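Local coordinates for polysaccharide biosynthesis protein CapD (Bacillus thuringiensis HD-771, PDB 6BWC) that probably catalyses an early step of CMP-pseudaminic acid biosynthesis, acting on UDP-N-acetylglucosamine with NADP as a short-chain dehydrogenase-type enzyme, at residues A132-N137 with L275-E280; F169-G174 with R202-L207; V195-M200 with E269-E274. The protein carries 2 engineered substitutions. All coordinates share one frame; numbering follows the deposited sequence.

Interaction 1: A132-N137 with L275-E280; sequences AISPTN and LMTHDE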
loop_
_atom_site.group_PDB
_atom_site.type_symbol
_atom_site.label_atom_id
_atom_site.label_comp_id
_atom_site.label_asym_id
_atom_site.label_seq_id
_atom_site.Cartn_x
_atom_site.Cartn_y
_atom_site.Cartn_z
ATOM N N ALA C 132 5.961 29.559 5.852
ATOM C CA ALA C 132 6.543 28.994 4.641
ATOM C C ALA C 132 7.651 29.841 4.031
ATOM O O ALA C 132 8.274 29.394 3.076
ATOM C CB ALA C 132 5.445 28.788 3.597
ATOM N N ILE C 133 7.877 31.057 4.540
ATOM C CA ILE C 133 8.830 31.967 3.955
ATOM C C ILE C 133 10.146 31.817 4.684
ATOM O O ILE C 133 10.239 32.143 5.857
ATOM C CB ILE C 133 8.352 33.423 4.023
ATOM C CG1 ILE C 133 7.207 33.645 3.033
ATOM C CG2 ILE C 133 9.469 34.377 3.632
ATOM C CD1 ILE C 133 5.948 32.896 3.356
ATOM N N SER C 134 11.171 31.344 3.969
ATOM C CA SER C 134 12.493 31.198 4.542
ATOM C C SER C 134 12.362 30.558 5.935
ATOM O O SER C 134 12.732 31.168 6.931
ATOM C CB SER C 134 13.161 32.583 4.594
ATOM O OG SER C 134 13.067 33.242 3.334
ATOM N N PRO C 135 11.792 29.329 6.001
ATOM C CA PRO C 135 11.482 28.680 7.269
ATOM C C PRO C 135 12.675 28.110 8.031
ATOM O O PRO C 135 13.672 27.709 7.439
ATOM C CB PRO C 135 10.555 27.541 6.850
ATOM C CG PRO C 135 10.981 27.201 5.465
ATOM C CD PRO C 135 11.302 28.518 4.859
ATOM N N THR C 136 12.510 28.077 9.354
ATOM C CA THR C 136 13.468 27.563 10.332
ATOM C C THR C 136 12.905 26.322 11.057
ATOM O O THR C 136 13.471 25.861 12.070
ATOM C CB THR C 136 13.755 28.656 11.372
ATOM O OG1 THR C 136 13.621 29.932 10.759
ATOM C CG2 THR C 136 15.148 28.560 11.928
ATOM N N ASN C 137 11.788 25.787 10.550
ATOM C CA ASN C 137 11.199 24.578 11.113
ATOM C C ASN C 137 10.557 23.683 10.059
ATOM O O ASN C 137 10.291 24.108 8.891
ATOM C CB ASN C 137 10.196 24.907 12.218
ATOM C CG ASN C 137 9.175 25.953 11.798
ATOM O OD1 ASN C 137 8.400 25.744 10.866
ATOM N ND2 ASN C 137 9.148 27.077 12.505
ATOM N N LEU C 275 5.755 37.915 5.268
ATOM C CA LEU C 275 4.570 37.759 4.411
ATOM C C LEU C 275 4.938 37.192 3.038
ATOM O O LEU C 275 4.074 36.609 2.359
ATOM C CB LEU C 275 3.877 39.111 4.192
ATOM C CG LEU C 275 3.533 39.993 5.401
ATOM C CD1 LEU C 275 3.089 41.366 4.921
ATOM C CD2 LEU C 275 2.480 39.329 6.289
ATOM N N MET C 276 6.195 37.435 2.630
ATOM C CA MET C 276 6.773 36.964 1.353
ATOM C C MET C 276 8.297 37.139 1.314
ATOM O O MET C 276 8.856 38.017 1.957
ATOM C CB MET C 276 6.145 37.670 0.138
ATOM C CG MET C 276 6.170 39.186 0.169
ATOM S SD MET C 276 5.084 39.869 -1.103
ATOM C CE MET C 276 4.458 41.312 -0.287
ATOM N N THR C 277 8.967 36.295 0.548
ATOM C CA THR C 277 10.372 36.510 0.257
ATOM C C THR C 277 10.538 37.843 -0.480
ATOM O O THR C 277 9.588 38.393 -1.059
ATOM C CB THR C 277 10.937 35.375 -0.618
ATOM O OG1 THR C 277 10.084 35.179 -1.754
ATOM C CG2 THR C 277 11.025 34.075 0.181
ATOM N N HIS C 278 11.758 38.369 -0.436
ATOM C CA HIS C 278 12.095 39.554 -1.210
ATOM C C HIS C 278 11.791 39.330 -2.695
ATOM O O HIS C 278 11.106 40.162 -3.308
ATOM C CB HIS C 278 13.558 39.917 -1.040
ATOM C CG HIS C 278 13.924 41.176 -1.754
ATOM N ND1 HIS C 278 14.274 41.203 -3.088
ATOM C CD2 HIS C 278 13.936 42.459 -1.335
ATOM C CE1 HIS C 278 14.509 42.449 -3.452
ATOM N NE2 HIS C 278 14.306 43.230 -2.409
ATOM N N ASP C 279 12.308 38.206 -3.237
ATOM C CA ASP C 279 12.021 37.693 -4.617
ATOM C C ASP C 279 10.537 37.802 -5.022
ATOM O O ASP C 279 10.218 38.310 -6.094
ATOM C CB ASP C 279 12.511 36.229 -4.734
ATOM C CG ASP C 279 12.312 35.611 -6.135
ATOM O OD1 ASP C 279 11.770 34.481 -6.156
ATOM O OD2 ASP C 279 12.715 36.203 -7.176
ATOM N N GLU C 280 9.642 37.360 -4.139
ATOM C CA GLU C 280 8.189 37.423 -4.391
ATOM C C GLU C 280 7.646 38.849 -4.411
ATOM O O GLU C 280 6.671 39.140 -5.130
ATOM C CB GLU C 280 7.435 36.609 -3.345
ATOM C CG GLU C 280 7.413 35.116 -3.602
ATOM C CD GLU C 280 6.640 34.381 -2.530
ATOM O OE1 GLU C 280 6.852 34.688 -1.338
ATOM O OE2 GLU C 280 5.810 33.518 -2.886
#

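Interaction 2: F169-G174 with R202-L207; sequences FGNVMG and RFMMTL. With UD1 (uridine-diphosphate-N-acetylglucosamine), chain O.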
loop_
_atom_site.group_PDB
_atom_site.type_symbol
_atom_site.label_atom_id
_atom_site.label_comp_id
_atom_site.label_asym_id
_atom_site.label_seq_id
_atom_site.Cartn_x
_atom_site.Cartn_y
_atom_site.Cartn_z
ATOM N N PHE C 169 -1.703 32.955 6.093
ATOM C CA PHE C 169 -2.113 33.570 7.362
ATOM C C PHE C 169 -0.921 33.975 8.232
ATOM O O PHE C 169 0.192 33.432 8.105
ATOM C CB PHE C 169 -2.942 32.575 8.224
ATOM C CG PHE C 169 -4.250 32.097 7.624
ATOM C CD1 PHE C 169 -4.750 30.857 8.000
ATOM C CD2 PHE C 169 -4.994 32.860 6.737
ATOM C CE1 PHE C 169 -5.956 30.382 7.506
ATOM C CE2 PHE C 169 -6.204 32.391 6.239
ATOM C CZ PHE C 169 -6.682 31.144 6.619
ATOM N N GLY C 170 -1.191 34.886 9.161
ATOM C CA GLY C 170 -0.361 35.041 10.353
ATOM C C GLY C 170 -1.154 34.654 11.573
ATOM O O GLY C 170 -2.283 34.216 11.462
ATOM N N ASN C 171 -0.564 34.835 12.744
ATOM C CA ASN C 171 -1.109 34.247 13.957
ATOM C C ASN C 171 -2.552 34.619 14.115
ATOM O O ASN C 171 -2.857 35.779 14.245
ATOM C CB ASN C 171 -0.326 34.683 15.200
ATOM C CG ASN C 171 1.099 34.196 15.173
ATOM O OD1 ASN C 171 1.812 34.406 14.187
ATOM N ND2 ASN C 171 1.523 33.537 16.234
ATOM N N VAL C 172 -3.433 33.628 14.102
ATOM C CA VAL C 172 -4.876 33.870 14.179
ATOM C C VAL C 172 -5.276 33.882 15.633
ATOM O O VAL C 172 -5.205 32.861 16.295
ATOM C CB VAL C 172 -5.690 32.822 13.402
ATOM C CG1 VAL C 172 -7.161 33.233 13.336
ATOM C CG2 VAL C 172 -5.127 32.678 11.990
ATOM N N MET C 173 -5.740 35.037 16.102
ATOM C CA MET C 173 -5.904 35.290 17.546
ATOM C C MET C 173 -7.024 34.493 18.248
ATOM O O MET C 173 -8.199 34.520 17.844
ATOM C CB MET C 173 -6.131 36.767 17.801
ATOM C CG MET C 173 -5.092 37.631 17.153
ATOM S SD MET C 173 -5.033 39.265 17.885
ATOM C CE MET C 173 -4.675 40.131 16.353
ATOM N N GLY C 174 -6.635 33.811 19.325
ATOM C CA GLY C 174 -7.532 32.938 20.080
ATOM C C GLY C 174 -7.720 31.555 19.489
ATOM O O GLY C 174 -8.414 30.721 20.102
ATOM N N ARG C 202 5.474 39.265 15.821
ATOM C CA ARG C 202 4.624 38.388 15.004
ATOM C C ARG C 202 3.557 39.170 14.244
ATOM O O ARG C 202 2.923 40.063 14.822
ATOM C CB ARG C 202 3.908 37.366 15.909
ATOM C CG ARG C 202 4.738 36.211 16.494
ATOM C CD ARG C 202 4.963 35.095 15.484
ATOM N NE ARG C 202 5.670 33.949 16.069
ATOM C CZ ARG C 202 6.995 33.815 16.164
ATOM N NH1 ARG C 202 7.823 34.756 15.722
ATOM N NH2 ARG C 202 7.504 32.727 16.722
ATOM N N PHE C 203 3.332 38.829 12.971
ATOM C CA PHE C 203 2.122 39.292 12.251
ATOM C C PHE C 203 0.909 38.566 12.817
ATOM O O PHE C 203 0.930 37.345 12.894
ATOM C CB PHE C 203 2.203 38.984 10.758
ATOM C CG PHE C 203 3.046 39.942 9.973
ATOM C CD1 PHE C 203 4.314 39.588 9.530
ATOM C CD2 PHE C 203 2.558 41.201 9.647
ATOM C CE1 PHE C 203 5.082 40.477 8.791
ATOM C CE2 PHE C 203 3.322 42.092 8.908
ATOM C CZ PHE C 203 4.578 41.727 8.476
ATOM N N MET C 204 -0.135 39.292 13.201
ATOM C CA MET C 204 -1.340 38.691 13.790
ATOM C C MET C 204 -2.644 39.231 13.159
ATOM O O MET C 204 -2.783 40.444 12.942
ATOM C CB MET C 204 -1.363 38.877 15.326
ATOM C CG MET C 204 -0.075 38.431 16.033
ATOM S SD MET C 204 -0.049 38.065 17.812
ATOM C CE MET C 204 -1.392 36.932 18.016
ATOM N N MET C 205 -3.586 38.318 12.875
ATOM C CA MET C 205 -4.871 38.632 12.238
ATOM C C MET C 205 -6.035 38.140 13.107
ATOM O O MET C 205 -5.856 37.297 13.975
ATOM C CB MET C 205 -4.933 38.051 10.807
ATOM C CG MET C 205 -5.044 36.541 10.704
ATOM S SD MET C 205 -4.568 35.814 9.103
ATOM C CE MET C 205 -5.695 36.705 8.024
ATOM N N THR C 206 -7.219 38.713 12.896
ATOM C CA THR C 206 -8.462 38.258 13.553
ATOM C C THR C 206 -9.043 36.963 12.892
ATOM O O THR C 206 -8.659 36.542 11.789
ATOM C CB THR C 206 -9.552 39.386 13.599
ATOM O OG1 THR C 206 -10.059 39.669 12.289
ATOM C CG2 THR C 206 -9.008 40.692 14.243
ATOM N N LEU C 207 -9.965 36.321 13.581
ATOM C CA LEU C 207 -10.614 35.149 13.023
ATOM C C LEU C 207 -11.365 35.527 11.767
ATOM O O LEU C 207 -11.325 34.775 10.808
ATOM C CB LEU C 207 -11.560 34.557 14.054
ATOM C CG LEU C 207 -12.336 33.289 13.750
ATOM C CD1 LEU C 207 -11.446 32.217 13.153
ATOM C CD2 LEU C 207 -12.968 32.783 15.044
HETATM C "C1'" UD1 O . 1.020 30.214 14.886
HETATM C "C2'" UD1 O . 0.481 28.976 14.189
HETATM C "C3'" UD1 O . 1.362 28.566 13.010
HETATM C "C4'" UD1 O . 1.673 29.744 12.091
HETATM C "C5'" UD1 O . 1.984 31.042 12.863
HETATM C "C6'" UD1 O . 1.932 32.242 11.909
HETATM C "C7'" UD1 O . -0.653 27.691 15.957
HETATM C "C8'" UD1 O . -0.466 26.643 17.036
HETATM N "N2'" UD1 O . 0.377 27.870 15.124
HETATM O "O1'" UD1 O . 2.347 29.978 15.328
HETATM O "O3'" UD1 O . 0.701 27.508 12.287
HETATM O "O4'" UD1 O . 2.765 29.441 11.243
HETATM O "O5'" UD1 O . 1.074 31.262 13.962
HETATM O "O6'" UD1 O . 2.943 33.206 12.218
HETATM O "O7'" UD1 O . -1.684 28.360 15.919
HETATM N N1 UD1 O . 4.949 31.556 23.285
HETATM C C2 UD1 O . 5.281 31.756 24.659
HETATM N N3 UD1 O . 4.991 30.802 25.559
HETATM C C4 UD1 O . 4.391 29.649 25.200
HETATM C C5 UD1 O . 4.042 29.424 23.892
HETATM C C6 UD1 O . 4.315 30.401 22.946
HETATM O O2 UD1 O . 5.852 32.790 25.049
HETATM O O4 UD1 O . 4.119 28.774 26.037
HETATM C C1B UD1 O . 5.273 32.570 22.260
HETATM C C2B UD1 O . 5.939 32.034 20.990
HETATM O "O2'" UD1 O . 7.353 31.966 21.109
HETATM C C3B UD1 O . 5.466 32.975 19.900
HETATM C C4B UD1 O . 4.108 33.403 20.413
HETATM O O4B UD1 O . 4.065 33.135 21.813
HETATM O O3B UD1 O . 6.262 34.153 19.733
HETATM C C5B UD1 O . 2.952 32.686 19.733
HETATM O O5B UD1 O . 2.940 31.265 19.940
HETATM P PA UD1 O . 1.672 30.504 19.312
HETATM O O1A UD1 O . 1.534 29.086 19.809
HETATM O O2A UD1 O . 0.417 31.380 19.371
HETATM O O3A UD1 O . 1.854 30.574 17.709
HETATM P PB UD1 O . 3.097 30.550 16.672
HETATM O O1B UD1 O . 4.068 29.454 17.059
HETATM O O2B UD1 O . 3.692 31.917 16.356
#

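Interaction 3: V195-M200 with E269-E274; sequences VTDLSM and EKMYEE. With UD1 (uridine-diphosphate-N-acetylglucosamine), chain O.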
loop_
_atom_site.group_PDB
_atom_site.type_symbol
_atom_site.label_atom_id
_atom_site.label_comp_id
_atom_site.label_asym_id
_atom_site.label_seq_id
_atom_site.Cartn_x
_atom_site.Cartn_y
_atom_site.Cartn_z
ATOM N N VAL C 195 7.178 32.224 29.181
ATOM C CA VAL C 195 7.604 33.159 28.155
ATOM C C VAL C 195 8.784 32.547 27.401
ATOM O O VAL C 195 9.781 32.169 28.000
ATOM C CB VAL C 195 7.901 34.515 28.825
ATOM C CG1 VAL C 195 9.144 35.194 28.268
ATOM C CG2 VAL C 195 6.660 35.408 28.731
ATOM N N THR C 196 8.650 32.415 26.089
ATOM C CA THR C 196 9.729 31.899 25.246
ATOM C C THR C 196 10.834 32.963 25.186
ATOM O O THR C 196 11.923 32.767 25.721
ATOM C CB THR C 196 9.235 31.529 23.814
ATOM O OG1 THR C 196 8.486 32.625 23.241
ATOM C CG2 THR C 196 8.361 30.228 23.824
ATOM N N ASP C 197 10.539 34.108 24.583
ATOM C CA ASP C 197 11.549 35.127 24.343
ATOM C C ASP C 197 10.804 36.409 23.973
ATOM O O ASP C 197 10.240 36.507 22.886
ATOM C CB ASP C 197 12.460 34.632 23.219
ATOM C CG ASP C 197 13.519 35.623 22.822
ATOM O OD1 ASP C 197 13.295 36.850 22.916
ATOM O OD2 ASP C 197 14.586 35.148 22.367
ATOM N N LEU C 198 10.799 37.384 24.878
ATOM C CA LEU C 198 9.898 38.543 24.765
ATOM C C LEU C 198 10.166 39.405 23.541
ATOM O O LEU C 198 9.258 40.028 22.988
ATOM C CB LEU C 198 9.955 39.399 26.038
ATOM C CG LEU C 198 9.445 38.679 27.288
ATOM C CD1 LEU C 198 9.813 39.409 28.574
ATOM C CD2 LEU C 198 7.942 38.449 27.185
ATOM N N SER C 199 11.413 39.394 23.099
ATOM C CA SER C 199 11.837 40.096 21.884
ATOM C C SER C 199 11.198 39.650 20.566
ATOM O O SER C 199 11.370 40.326 19.555
ATOM C CB SER C 199 13.362 39.992 21.739
ATOM O OG SER C 199 13.702 39.462 20.477
ATOM N N MET C 200 10.538 38.493 20.548
ATOM C CA MET C 200 9.894 37.984 19.333
ATOM C C MET C 200 8.723 38.892 18.922
ATOM O O MET C 200 7.994 39.430 19.773
ATOM C CB MET C 200 9.374 36.549 19.544
ATOM C CG MET C 200 10.432 35.482 19.767
ATOM S SD MET C 200 9.708 34.089 20.655
ATOM C CE MET C 200 10.108 32.784 19.508
ATOM N N GLU C 269 11.605 27.448 16.280
ATOM C CA GLU C 269 10.915 28.753 16.341
ATOM C C GLU C 269 11.723 29.864 15.663
ATOM O O GLU C 269 12.928 29.945 15.830
ATOM C CB GLU C 269 10.615 29.181 17.798
ATOM C CG GLU C 269 9.399 28.513 18.433
ATOM C CD GLU C 269 8.987 29.139 19.772
ATOM O OE1 GLU C 269 9.766 29.015 20.743
ATOM O OE2 GLU C 269 7.879 29.737 19.869
ATOM N N LYS C 270 11.021 30.704 14.907
ATOM C CA LYS C 270 11.561 31.901 14.250
ATOM C C LYS C 270 11.301 33.136 15.129
ATOM O O LYS C 270 10.334 33.167 15.904
ATOM C CB LYS C 270 10.854 32.090 12.897
ATOM C CG LYS C 270 11.658 32.733 11.783
ATOM C CD LYS C 270 10.843 32.680 10.502
ATOM C CE LYS C 270 11.513 33.461 9.408
ATOM N NZ LYS C 270 10.711 33.345 8.177
ATOM N N MET C 271 12.148 34.153 14.970
ATOM C CA MET C 271 12.106 35.357 15.821
ATOM C C MET C 271 11.032 36.338 15.409
ATOM O O MET C 271 10.395 36.969 16.251
ATOM C CB MET C 271 13.470 36.075 15.834
ATOM C CG MET C 271 14.490 35.457 16.777
ATOM S SD MET C 271 13.835 35.351 18.460
ATOM C CE MET C 271 14.921 34.093 19.069
ATOM N N TYR C 272 10.862 36.428 14.098
ATOM C CA TYR C 272 9.920 37.300 13.411
ATOM C C TYR C 272 9.307 36.394 12.357
ATOM O O TYR C 272 9.746 35.251 12.203
ATOM C CB TYR C 272 10.664 38.452 12.731
ATOM C CG TYR C 272 11.817 37.956 11.912
ATOM C CD1 TYR C 272 11.653 37.635 10.567
ATOM C CD2 TYR C 272 13.060 37.732 12.506
ATOM C CE1 TYR C 272 12.702 37.127 9.822
ATOM C CE2 TYR C 272 14.117 37.232 11.778
ATOM C CZ TYR C 272 13.935 36.924 10.436
ATOM O OH TYR C 272 14.997 36.427 9.707
ATOM N N GLU C 273 8.316 36.885 11.625
ATOM C CA GLU C 273 7.758 36.134 10.499
ATOM C C GLU C 273 7.833 37.030 9.281
ATOM O O GLU C 273 8.336 38.142 9.379
ATOM C CB GLU C 273 6.334 35.664 10.801
ATOM C CG GLU C 273 6.231 34.594 11.898
ATOM C CD GLU C 273 6.731 33.197 11.505
ATOM O OE1 GLU C 273 7.230 33.012 10.353
ATOM O OE2 GLU C 273 6.611 32.272 12.357
ATOM N N GLU C 274 7.401 36.523 8.127
ATOM C CA GLU C 274 7.487 37.251 6.858
ATOM C C GLU C 274 6.267 36.916 5.981
ATOM O O GLU C 274 5.811 35.782 5.958
ATOM C CB GLU C 274 8.803 36.906 6.117
ATOM C CG GLU C 274 10.095 37.030 6.938
ATOM C CD GLU C 274 11.356 36.679 6.151
ATOM O OE1 GLU C 274 11.820 35.520 6.219
ATOM O OE2 GLU C 274 11.897 37.561 5.453
HETATM C "C1'" UD1 O . 1.020 30.214 14.886
HETATM C "C2'" UD1 O . 0.481 28.976 14.189
HETATM C "C3'" UD1 O . 1.362 28.566 13.010
HETATM C "C4'" UD1 O . 1.673 29.744 12.091
HETATM C "C5'" UD1 O . 1.984 31.042 12.863
HETATM C "C6'" UD1 O . 1.932 32.242 11.909
HETATM C "C7'" UD1 O . -0.653 27.691 15.957
HETATM C "C8'" UD1 O . -0.466 26.643 17.036
HETATM N "N2'" UD1 O . 0.377 27.870 15.124
HETATM O "O1'" UD1 O . 2.347 29.978 15.328
HETATM O "O3'" UD1 O . 0.701 27.508 12.287
HETATM O "O4'" UD1 O . 2.765 29.441 11.243
HETATM O "O5'" UD1 O . 1.074 31.262 13.962
HETATM O "O6'" UD1 O . 2.943 33.206 12.218
HETATM O "O7'" UD1 O . -1.684 28.360 15.919
HETATM N N1 UD1 O . 4.949 31.556 23.285
HETATM C C2 UD1 O . 5.281 31.756 24.659
HETATM N N3 UD1 O . 4.991 30.802 25.559
HETATM C C4 UD1 O . 4.391 29.649 25.200
HETATM C C5 UD1 O . 4.042 29.424 23.892
HETATM C C6 UD1 O . 4.315 30.401 22.946
HETATM O O2 UD1 O . 5.852 32.790 25.049
HETATM O O4 UD1 O . 4.119 28.774 26.037
HETATM C C1B UD1 O . 5.273 32.570 22.260
HETATM C C2B UD1 O . 5.939 32.034 20.990
HETATM O "O2'" UD1 O . 7.353 31.966 21.109
HETATM C C3B UD1 O . 5.466 32.975 19.900
HETATM C C4B UD1 O . 4.108 33.403 20.413
HETATM O O4B UD1 O . 4.065 33.135 21.813
HETATM O O3B UD1 O . 6.262 34.153 19.733
HETATM C C5B UD1 O . 2.952 32.686 19.733
HETATM O O5B UD1 O . 2.940 31.265 19.940
HETATM P PA UD1 O . 1.672 30.504 19.312
HETATM O O1A UD1 O . 1.534 29.086 19.809
HETATM O O2A UD1 O . 0.417 31.380 19.371
HETATM O O3A UD1 O . 1.854 30.574 17.709
HETATM P PB UD1 O . 3.097 30.550 16.672
HETATM O O1B UD1 O . 4.068 29.454 17.059
HETATM O O2B UD1 O . 3.692 31.917 16.356
#

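Interaction 1: A132-N137 with L275-E280
I133 spreads its branched side chain over the backbone of M276 and T277, joining two loops of the Rossmann-type fold: the one that leads from strand 123-129 into helix 138-156, and the one that runs from strand 259-262 toward strand 285-286. Both branches of the isoleucine do the touching. CG1 comes down on M276 at its CA, 3.7 Å away. CG2, placed anti to the backbone N by a chi1 of -72°, reaches the backbone N of T277 at 3.7 Å. The contact is van der Waals packing, much of it against backbone: no hydrogen bond passes between the two segments, and the thioether of M276 leaves in another direction, toward F291 and I293 of strand 290-293. S134 comes next, its OG lying 3.8 Å from T277 CG2. The same threonine methyl also meets I133 CG2 at 3.8 Å, so one group serves both residues. Around S134 the contact borders the assembly interface, where S134 and P135 pack on the same residues of a second subunit and T277 packs on T136 of that subunit. N137 ends the segment as the N-cap of helix 138-156, with OD1 taking the amide of G140.

On the other loop, T277 is turned so that its methyl faces the isoleucine while its hydroxyl makes an ST motif. E280 N donates to T277 OG1 at 3.3 Å. In return the carboxylate of E280, whose OE2 forms a salt bridge with R168, receives the T277 amide on the anti lone pair of OE1, the N-H...O angle being 147°.

Interaction 2: F169-G174 with R202-L207
The small mixed sheet beside the Rossmann core starts here, with N171 and V172 bridged in parallel to M204 and M205 at the substrate and cofactor site. Three backbone bonds hold the pair. N171 N donates to F203 O at 2.9 Å, and M205 N returns to N171 O at 3.0 Å. The third runs from M173 N to M205 O at 3.1 Å.

On the face of N171 and M204, M173 swings across at about a right angle, its CE 3.7 Å from M204 CB. On the other face a chi1 of 71° sets M205 CG between its backbone N and carbonyl carbon, and from there SD reaches F169 in an oblique Met-aromatic contact, 4.7 Å from the ring centroid. G170 N adds a weak hydrogen bond to that sulfur.

N171 and R202 reach out to UDP-N-acetylglucosamine. The side-chain amide of N171 splits its work: OD1 accepts from O6' of the N-acetylglucosamine, and ND2 donates to O2B of the beta-phosphate at 2.7 Å. R202 NE grips the same O2B at 2.9 Å, with the oxygen in the guanidinium plane, while ribose O3B lies over one face. Of these two donors, the arginine probably offsets part of the phosphate charge. V172 N binds the nicotinamide oxygen O7N of NADP, which brings cofactor and nucleotide sugar to one short strand, as in the active-site cleft of extended short-chain dehydrogenases.

Interaction 3: V195-M200 with E269-E274
E269 and T196 approach each other beside the ribose of UDP-N-acetylglucosamine, T196 CG2 lying 3.6 Å from OE1 of the carboxylate. The glutamate chain is extended beyond CG, which carries OE2 to the ribose hydroxyl O2', a 2.6 Å hydrogen bond donated by the ribose. Its other oxygen, OE1, is held by the amide of K266. T196 OG1 sits against the same hydroxyl, and T196 N donates to uracil O2 at 3.0 Å.

At K270 it is the backbone that meets the first loop: its carbonyl O is touched by the methyl of M200, CE at 3.6 Å. The lysine side chain turns the other way, to I133 O and to a salt bridge with E274 OE1 at 3.1 Å.

M271 makes the broad apolar part. Bent at chi2 (-55°), it crosses M200 at about a right angle, bringing SD to 3.6 Å from M200 CG. Its terminal CE goes on to D197 OD2, while M271 O receives a CA-H...O contact from M200 CA at 3.3 Å. D197 and M200 are the ends of a type I turn that shapes this loop. Further along, E273 CG rests 3.6 Å from O6' of the N-acetylglucosamine.

T196 OG1, E269 OE2 and the M200 thioether all gather round O2', while T196 N takes uracil O2, consistent with recognition of the ribose 2'-hydroxyl and of the base carbonyl.

Residues 269-280 run continuously through interactions 3 and 1, and interaction 2 touches both. K270 of interaction 3 ties that contact to interaction 1, its NZ reaching I133 O at 2.7 Å and S134 O at 3.2 Å. R202 of interaction 2 joins in through NH1, which lies 3.0 Å from K270 O, a probable hydrogen bond. Interactions 2 and 1 meet by packing, with L275 CG 3.7 Å from F203 CZ. Interactions 2 and 3, about 14 Å apart between centres, divide the ligand: sugar and beta-phosphate to the former, uridine mainly to the latter. Interaction 1 stands back, its L275 side chain about 9 Å from the nucleotide sugar, nearer the subunit interface.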